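Local coordinates for protein Dr hemagglutinin structural subunit (Escherichia coli, PDB 2W5P) that forms adhesive fimbriae of uropathogenic Escherichia coli that bind the Dr blood group antigen, mediating adherence to the upper urinary tract and mannose-resistant agglutination of human erythrocytes, at residues A[16-21]-A[139-144]; A[24-29]-A[37-42]; A[93-98]-A[120-125]. The protein carries 1 engineered substitution. All blocks are in the same frame, centred on the assembly; numbering follows the deposited sequence.

Interaction 1 (A[16-21]-A[139-144]); sequences GTTGTT and TLTLTG. With SO4 (sulfate ion), chain G.
Gly-19 and Leu-142 exchange two main-chain hydrogen bonds, Gly-19 N to Leu-142 O at 2.9 Å and Leu-142 N to Gly-19 O at 3.0 Å. Thr-21 and Leu-140 form the next such pair, and Gly-144 N to Thr-17 O, 3.0 Å, closes the row at its other end. Between these pairs the backbones draw closer and CA-H...O contacts fill in, as from Thr-18 CA to Leu-142 O at 3.3 Å. The axes run at 166°, so this is antiparallel pairing: strand 17-26 lies along the C-terminal strand 136-148 of the immunoglobulin-like Dr-adhesin fold. One face carries hydroxyls. Thr-18 OG1 and Thr-143 OG1 are hydrogen-bonded at 2.8 Å, each oxygen anti to its own carbonyl carbon (chi1 -67° and -63°). Beside them Thr-18 CG2 presses on Thr-141 CG2 at 3.3 Å, tighter than usual for carbons. Water joins the next threonines, one molecule bonding to both Thr-20 OG1 and Thr-141 OG1 at 2.7 Å. Away from the shared edge, Thr-17 OG1 bonds to Val-33 N of the second subunit, and Thr-20 N faces O1 of a sulfate, probably from the crystallisation liquor, at a modelled distance too short to rely on.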
# COMPACT_ATOMS: atom_id res chain seq x y z
N GLY A 16 -12.90 -2.11 -14.16
CA GLY A 16 -12.33 -0.89 -13.61
C GLY A 16 -11.51 -1.23 -12.36
O GLY A 16 -11.23 -2.39 -12.08
N THR A 17 -11.09 -0.21 -11.65
CA THR A 17 -10.24 -0.39 -10.49
C THR A 17 -11.02 -0.48 -9.21
O THR A 17 -12.24 -0.18 -9.16
CB THR A 17 -9.15 0.70 -10.43
OG1 THR A 17 -9.77 2.01 -10.38
CG2 THR A 17 -8.24 0.60 -11.68
N THR A 18 -10.32 -0.93 -8.19
CA THR A 18 -10.88 -1.18 -6.87
C THR A 18 -10.35 -0.13 -5.94
O THR A 18 -9.15 0.09 -5.87
CB THR A 18 -10.47 -2.58 -6.41
OG1 THR A 18 -11.09 -3.56 -7.24
CG2 THR A 18 -10.84 -2.82 -4.97
N GLY A 19 -11.26 0.56 -5.26
CA GLY A 19 -10.90 1.61 -4.29
C GLY A 19 -11.24 1.09 -2.88
O GLY A 19 -12.30 0.52 -2.65
N THR A 20 -10.29 1.23 -1.96
CA THR A 20 -10.47 0.72 -0.58
C THR A 20 -10.51 1.88 0.36
O THR A 20 -9.55 2.62 0.47
CB THR A 20 -9.35 -0.24 -0.18
OG1 THR A 20 -9.48 -1.46 -0.91
CG2 THR A 20 -9.43 -0.53 1.31
N THR A 21 -11.66 2.08 1.01
CA THR A 21 -11.84 3.14 2.02
C THR A 21 -11.42 2.60 3.40
O THR A 21 -11.98 1.61 3.88
CB THR A 21 -13.31 3.62 2.07
OG1 THR A 21 -13.60 4.35 0.88
CG2 THR A 21 -13.58 4.54 3.31
N THR A 139 -12.70 -1.17 6.92
CA THR A 139 -12.57 -0.97 5.49
C THR A 139 -13.83 -1.28 4.70
O THR A 139 -14.51 -2.27 4.97
CB THR A 139 -11.40 -1.84 4.92
OG1 THR A 139 -11.75 -3.20 5.06
CG2 THR A 139 -10.10 -1.59 5.71
N LEU A 140 -14.01 -0.54 3.61
CA LEU A 140 -15.06 -0.81 2.62
C LEU A 140 -14.35 -0.83 1.27
O LEU A 140 -13.67 0.15 0.89
CB LEU A 140 -16.11 0.31 2.62
CG LEU A 140 -17.08 0.43 1.41
CD1 LEU A 140 -17.94 -0.81 1.35
CD2 LEU A 140 -18.00 1.64 1.71
N THR A 141 -14.52 -1.91 0.53
CA THR A 141 -13.86 -2.06 -0.76
C THR A 141 -14.91 -2.07 -1.88
O THR A 141 -15.82 -2.87 -1.84
CB THR A 141 -13.03 -3.35 -0.77
OG1 THR A 141 -12.11 -3.32 0.33
CG2 THR A 141 -12.23 -3.48 -2.10
N LEU A 142 -14.73 -1.20 -2.87
CA LEU A 142 -15.65 -1.09 -4.02
C LEU A 142 -14.89 -1.26 -5.32
O LEU A 142 -13.83 -0.64 -5.54
CB LEU A 142 -16.32 0.28 -4.04
CG LEU A 142 -17.16 0.58 -2.79
CD1 LEU A 142 -17.44 2.09 -2.64
CD2 LEU A 142 -18.44 -0.24 -2.86
N THR A 143 -15.48 -2.01 -6.22
CA THR A 143 -14.86 -2.28 -7.53
C THR A 143 -15.70 -1.68 -8.63
O THR A 143 -16.93 -1.76 -8.58
CB THR A 143 -14.64 -3.80 -7.72
OG1 THR A 143 -13.73 -4.27 -6.71
CG2 THR A 143 -14.07 -4.11 -9.13
N GLY A 144 -15.05 -1.02 -9.59
CA GLY A 144 -15.76 -0.37 -10.67
C GLY A 144 -16.18 -1.38 -11.74
O GLY A 144 -15.52 -2.39 -11.95
S SO4 G . -7.48 3.55 -3.03
O1 SO4 G . -8.62 2.86 -2.35
O2 SO4 G . -6.24 3.58 -2.25
O3 SO4 G . -7.14 2.73 -4.23
O4 SO4 G . -7.99 4.84 -3.51
O HOH W 1 -13.83 2.53 -1.55
O HOH W 2 -9.50 -3.94 0.03

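Interaction 2 (A[24-29]-A[37-42]); sequences TVTEKC and TVAKTR. Engineered in segment 24-29: Lys-28 (natural residue Glu).
Glu-27 and Arg-42 form a salt bridge, with OE2 of Glu-27 3.0 Å from NE of Arg-42. The carboxylate approaches over a face of the guanidinium: Glu-27 OE1 stands above its centre, 3.3 Å from Arg-42 CZ, and the two planes are turned 70° apart. No N-H points at Glu-27 OE2, which lies well out of the guanidinium plane, so the attraction is one of charge alone. Glu-27 reaches this place by a bend at its second torsion (chi2 -71°), while Arg-42 is extended from CG to NE.

Four main-chain hydrogen bonds follow, zigzagging between the strands: Thr-24 N to Val-38 O, Lys-40 N to Thr-24 O, Thr-26 N to Lys-40 O and, at 2.9 Å, Arg-42 N to Thr-26 O. Thr-24, Lys-40 and Thr-26 each bond to two residues across, as parallel pairing requires, here between strands 24-26 and 39-41 with axes 27° apart. Where the strand ends, Thr-26 OG1 sits between its backbone N and carbonyl carbon, from where it donates to Glu-27 O at 2.8 Å; Gln-30 NE2 bonds to the same hydroxyl.

Val-25 CG1 meets Arg-42 CB at 3.9 Å, the two side chains crossing nearly at right angles, and Thr-41 CG2 lies 3.4 Å from Glu-27 O. Lys-28, an engineered residue, stays at the margin. Beyond it, Cys-29 is disulfide-bonded to Cys-61 of the third subunit.

The ion pair thus rests on charge and does not fix the guanidinium's rotation through a directed N-H...O bond; the four backbone bonds set the register.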
# COMPACT_ATOMS: atom_id res chain seq x y z
N THR A 24 -10.14 4.72 10.65
CA THR A 24 -9.68 4.28 11.96
C THR A 24 -10.62 4.91 12.99
O THR A 24 -10.79 6.12 13.00
CB THR A 24 -8.20 4.61 12.25
OG1 THR A 24 -7.35 3.95 11.31
CG2 THR A 24 -7.85 4.13 13.68
N VAL A 25 -11.28 4.08 13.80
CA VAL A 25 -12.19 4.59 14.84
C VAL A 25 -11.37 4.63 16.12
O VAL A 25 -10.68 3.66 16.45
CB VAL A 25 -13.45 3.68 15.02
CG1 VAL A 25 -14.35 4.21 16.19
CG2 VAL A 25 -14.24 3.61 13.73
N THR A 26 -11.42 5.77 16.82
CA THR A 26 -10.59 5.99 18.00
C THR A 26 -11.42 6.45 19.19
O THR A 26 -12.60 6.72 19.06
CB THR A 26 -9.51 7.07 17.70
OG1 THR A 26 -10.13 8.38 17.64
CG2 THR A 26 -8.84 6.80 16.37
N GLU A 27 -10.76 6.62 20.34
CA GLU A 27 -11.39 7.29 21.49
C GLU A 27 -11.18 8.80 21.30
O GLU A 27 -10.59 9.24 20.28
CB GLU A 27 -10.75 6.84 22.80
CG GLU A 27 -10.86 5.34 23.05
CD GLU A 27 -12.27 4.91 23.38
OE1 GLU A 27 -12.51 3.69 23.46
OE2 GLU A 27 -13.13 5.78 23.59
N LYS A 28 -11.56 9.59 22.30
CA LYS A 28 -11.39 11.03 22.19
C LYS A 28 -9.94 11.45 22.04
O LYS A 28 -9.63 12.32 21.25
CB LYS A 28 -12.05 11.77 23.37
CG LYS A 28 -12.13 13.28 23.15
CD LYS A 28 -11.41 14.06 24.26
CE LYS A 28 -11.39 15.56 23.97
NZ LYS A 28 -11.80 15.87 22.55
N CYS A 29 -9.07 10.86 22.85
CA CYS A 29 -7.63 11.10 22.75
C CYS A 29 -7.18 10.19 21.60
O CYS A 29 -7.32 8.95 21.65
CB CYS A 29 -6.94 10.71 24.05
SG CYS A 29 -5.14 10.58 23.97
N THR A 37 -4.38 9.72 7.39
CA THR A 37 -5.42 8.78 6.98
C THR A 37 -6.69 9.24 7.69
O THR A 37 -6.62 10.06 8.62
CB THR A 37 -5.07 7.32 7.34
OG1 THR A 37 -5.04 7.17 8.76
CG2 THR A 37 -3.69 6.91 6.75
N VAL A 38 -7.84 8.73 7.27
CA VAL A 38 -9.12 9.09 7.88
C VAL A 38 -9.34 8.42 9.21
O VAL A 38 -9.31 7.18 9.33
CB VAL A 38 -10.32 8.83 6.93
CG1 VAL A 38 -11.65 9.29 7.61
CG2 VAL A 38 -10.11 9.55 5.60
N ALA A 39 -9.51 9.23 10.23
CA ALA A 39 -9.77 8.71 11.56
C ALA A 39 -10.94 9.52 12.11
O ALA A 39 -11.10 10.71 11.80
CB ALA A 39 -8.54 8.86 12.45
N LYS A 40 -11.78 8.86 12.89
CA LYS A 40 -12.90 9.54 13.52
C LYS A 40 -13.09 8.97 14.92
O LYS A 40 -12.81 7.79 15.14
CB LYS A 40 -14.17 9.38 12.66
CG LYS A 40 -14.54 10.70 11.94
CD LYS A 40 -15.04 10.50 10.54
CE LYS A 40 -14.49 11.58 9.58
NZ LYS A 40 -15.06 12.93 9.82
N THR A 41 -13.43 9.82 15.90
CA THR A 41 -13.62 9.27 17.25
C THR A 41 -14.96 8.52 17.20
O THR A 41 -15.78 8.78 16.32
CB THR A 41 -13.67 10.37 18.36
OG1 THR A 41 -14.86 11.14 18.20
CG2 THR A 41 -12.43 11.27 18.32
N ARG A 42 -15.20 7.60 18.13
CA ARG A 42 -16.47 6.91 18.13
C ARG A 42 -17.65 7.85 18.42
O ARG A 42 -18.76 7.63 17.92
CB ARG A 42 -16.46 5.70 19.05
CG ARG A 42 -15.95 5.98 20.42
CD ARG A 42 -15.59 4.69 21.10
NE ARG A 42 -15.77 4.78 22.55
CZ ARG A 42 -15.78 3.73 23.36
NH1 ARG A 42 -15.61 2.50 22.87
NH2 ARG A 42 -15.95 3.91 24.66

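Interaction 3 (A[93-98]-A[120-125]); sequences VNIRPT and GIIGIY. With CL8 (chloramphenicol succinate), chain D.
The guanidinium of Arg-96 lies flat on the ring of Tyr-125, forming a cation-pi stack on the more exposed side of this antiparallel pair. Arg-96 CZ is 4.2 Å from the ring centroid, 26° off its normal, and the planes differ by 11°; NH2 of Arg-96 comes nearest, 3.5 Å from Tyr-125 CZ. The arginine's chain starts out extended and bends at its third torsion (chi3 82°), which turns the guanidinium over the ring. Chloramphenicol succinate occupies the opposite face, its CL1 being 3.7 Å from Tyr-125 CZ and its CL2 3.6 Å from Gly-123 CA. Farther along this side, a water bonds to both Thr-98 OG1 and Ile-121 N.

The other face is buried and apolar. Val-93 CB packs on Ile-124 CG2 at 3.6 Å, and Ile-95 CB on Ile-122 CG2 at 3.7 Å, while Pro-97 and Ile-122 touch more lightly. From other strands Phe-80 packs on Val-93 and Ile-95, Phe-110 on Ile-95, Pro-97 and Ile-122, and Val-54 on Ile-124, placing them in the core of the immunoglobulin-like sandwich. Between the two faces run five main-chain hydrogen bonds: two link Asn-94 with Tyr-125, two link Arg-96 with Gly-123, and Thr-98 N reaches Ile-121 O at 2.9 Å.

One strand pair thus serves two environments, inward hydrocarbon and outward an aromatic ring stacked beneath a charged guanidinium; the nearby cation would probably draw on the ring's electrons while the drug's dichloromethyl group rests against its far side.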
# COMPACT_ATOMS: atom_id res chain seq x y z
N VAL A 93 -23.23 1.87 6.77
CA VAL A 93 -23.16 3.13 6.05
C VAL A 93 -24.14 3.18 4.90
O VAL A 93 -24.57 2.14 4.35
CB VAL A 93 -21.69 3.38 5.48
CG1 VAL A 93 -20.67 3.49 6.60
CG2 VAL A 93 -21.27 2.28 4.48
N ASN A 94 -24.42 4.41 4.48
CA ASN A 94 -25.15 4.68 3.27
C ASN A 94 -24.13 5.30 2.34
O ASN A 94 -23.21 5.94 2.80
CB ASN A 94 -26.23 5.72 3.54
CG ASN A 94 -27.52 5.09 3.97
OD1 ASN A 94 -27.95 4.10 3.39
ND2 ASN A 94 -28.02 5.52 5.12
N ILE A 95 -24.25 5.04 1.05
CA ILE A 95 -23.37 5.68 0.08
C ILE A 95 -24.28 6.43 -0.87
O ILE A 95 -25.34 5.93 -1.26
CB ILE A 95 -22.46 4.69 -0.67
CG1 ILE A 95 -23.28 3.59 -1.36
CG2 ILE A 95 -21.42 4.13 0.27
CD1 ILE A 95 -22.43 2.65 -2.26
N ARG A 96 -23.88 7.65 -1.23
CA ARG A 96 -24.73 8.52 -2.05
C ARG A 96 -23.86 9.47 -2.85
O ARG A 96 -22.91 10.04 -2.30
CB ARG A 96 -25.62 9.35 -1.10
CG ARG A 96 -26.29 10.56 -1.77
CD ARG A 96 -27.26 11.26 -0.84
NE ARG A 96 -26.60 12.19 0.08
CZ ARG A 96 -26.49 12.01 1.40
NH1 ARG A 96 -26.96 10.91 1.97
NH2 ARG A 96 -25.90 12.94 2.15
N PRO A 97 -24.15 9.65 -4.15
CA PRO A 97 -23.36 10.58 -4.95
C PRO A 97 -23.59 12.03 -4.50
O PRO A 97 -24.73 12.45 -4.25
CB PRO A 97 -23.93 10.41 -6.36
CG PRO A 97 -25.42 10.06 -6.10
CD PRO A 97 -25.31 9.12 -4.92
N THR A 98 -22.52 12.82 -4.49
CA THR A 98 -22.64 14.22 -4.09
C THR A 98 -23.51 15.05 -5.05
O THR A 98 -24.03 16.08 -4.65
CB THR A 98 -21.27 14.88 -3.86
OG1 THR A 98 -20.58 14.98 -5.11
CG2 THR A 98 -20.43 14.09 -2.78
N GLY A 120 -17.70 11.62 -10.52
CA GLY A 120 -18.26 12.26 -9.36
C GLY A 120 -17.69 11.71 -8.08
O GLY A 120 -16.63 11.09 -8.07
N ILE A 121 -18.37 11.99 -6.99
CA ILE A 121 -17.88 11.57 -5.69
C ILE A 121 -19.00 10.78 -5.03
O ILE A 121 -20.11 11.29 -4.87
CB ILE A 121 -17.54 12.80 -4.79
CG1 ILE A 121 -16.44 13.71 -5.41
CG2 ILE A 121 -17.18 12.34 -3.34
CD1 ILE A 121 -15.06 13.14 -5.33
N ILE A 122 -18.67 9.58 -4.58
CA ILE A 122 -19.62 8.77 -3.79
C ILE A 122 -19.27 9.00 -2.32
O ILE A 122 -18.17 8.62 -1.86
CB ILE A 122 -19.51 7.25 -4.14
CG1 ILE A 122 -19.94 6.96 -5.58
CG2 ILE A 122 -20.34 6.43 -3.16
CD1 ILE A 122 -21.41 7.18 -5.86
N GLY A 123 -20.13 9.71 -1.59
CA GLY A 123 -19.88 9.98 -0.19
C GLY A 123 -20.31 8.76 0.64
O GLY A 123 -21.29 8.11 0.31
N ILE A 124 -19.54 8.45 1.68
CA ILE A 124 -19.85 7.37 2.63
C ILE A 124 -20.32 8.08 3.91
O ILE A 124 -19.57 8.90 4.49
CB ILE A 124 -18.61 6.46 3.00
CG1 ILE A 124 -17.84 5.97 1.75
CG2 ILE A 124 -19.10 5.24 3.81
CD1 ILE A 124 -18.75 5.41 0.67
N TYR A 125 -21.50 7.69 4.39
CA TYR A 125 -22.12 8.29 5.61
C TYR A 125 -22.57 7.21 6.59
O TYR A 125 -23.04 6.17 6.17
CB TYR A 125 -23.36 9.14 5.22
CG TYR A 125 -23.08 10.19 4.16
CD1 TYR A 125 -22.66 11.49 4.52
CD2 TYR A 125 -23.23 9.90 2.80
CE1 TYR A 125 -22.39 12.47 3.54
CE2 TYR A 125 -22.91 10.87 1.81
CZ TYR A 125 -22.46 12.14 2.21
OH TYR A 125 -22.14 13.09 1.24
C1 CL8 D . -18.65 13.30 2.01
CL1 CL8 D . -18.83 11.72 2.85
CL2 CL8 D . -18.19 13.10 0.28
C2 CL8 D . -17.53 14.04 2.81
O2 CL8 D . -16.38 13.56 2.87
N2 CL8 D . -17.96 15.10 3.40
O HOH W 3 -20.80 13.40 -7.42

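From the N terminus, 16-21 opens interaction 1, which closes only when 139-144 arrives near the C terminus, so its loop spans most of the chain. Both other contacts nest inside it, one after the other: interaction 2 closes a short loop between 24-29 and 37-42, and interaction 3 joins strand 90-97 to strand 119-126, the strand preceding 136-148 in the chain. None cross. Strand 17-26 serves interactions 1 and 2, pairing antiparallel with 136-148 along its earlier part and parallel with 39-41 at its end. Interactions 1 and 3 meet where Leu-140 CD2 packs on Ile-124 CD1 at 4.0 Å. Interactions 2 and 3 do not touch, their nearest atoms being about 8 Å apart.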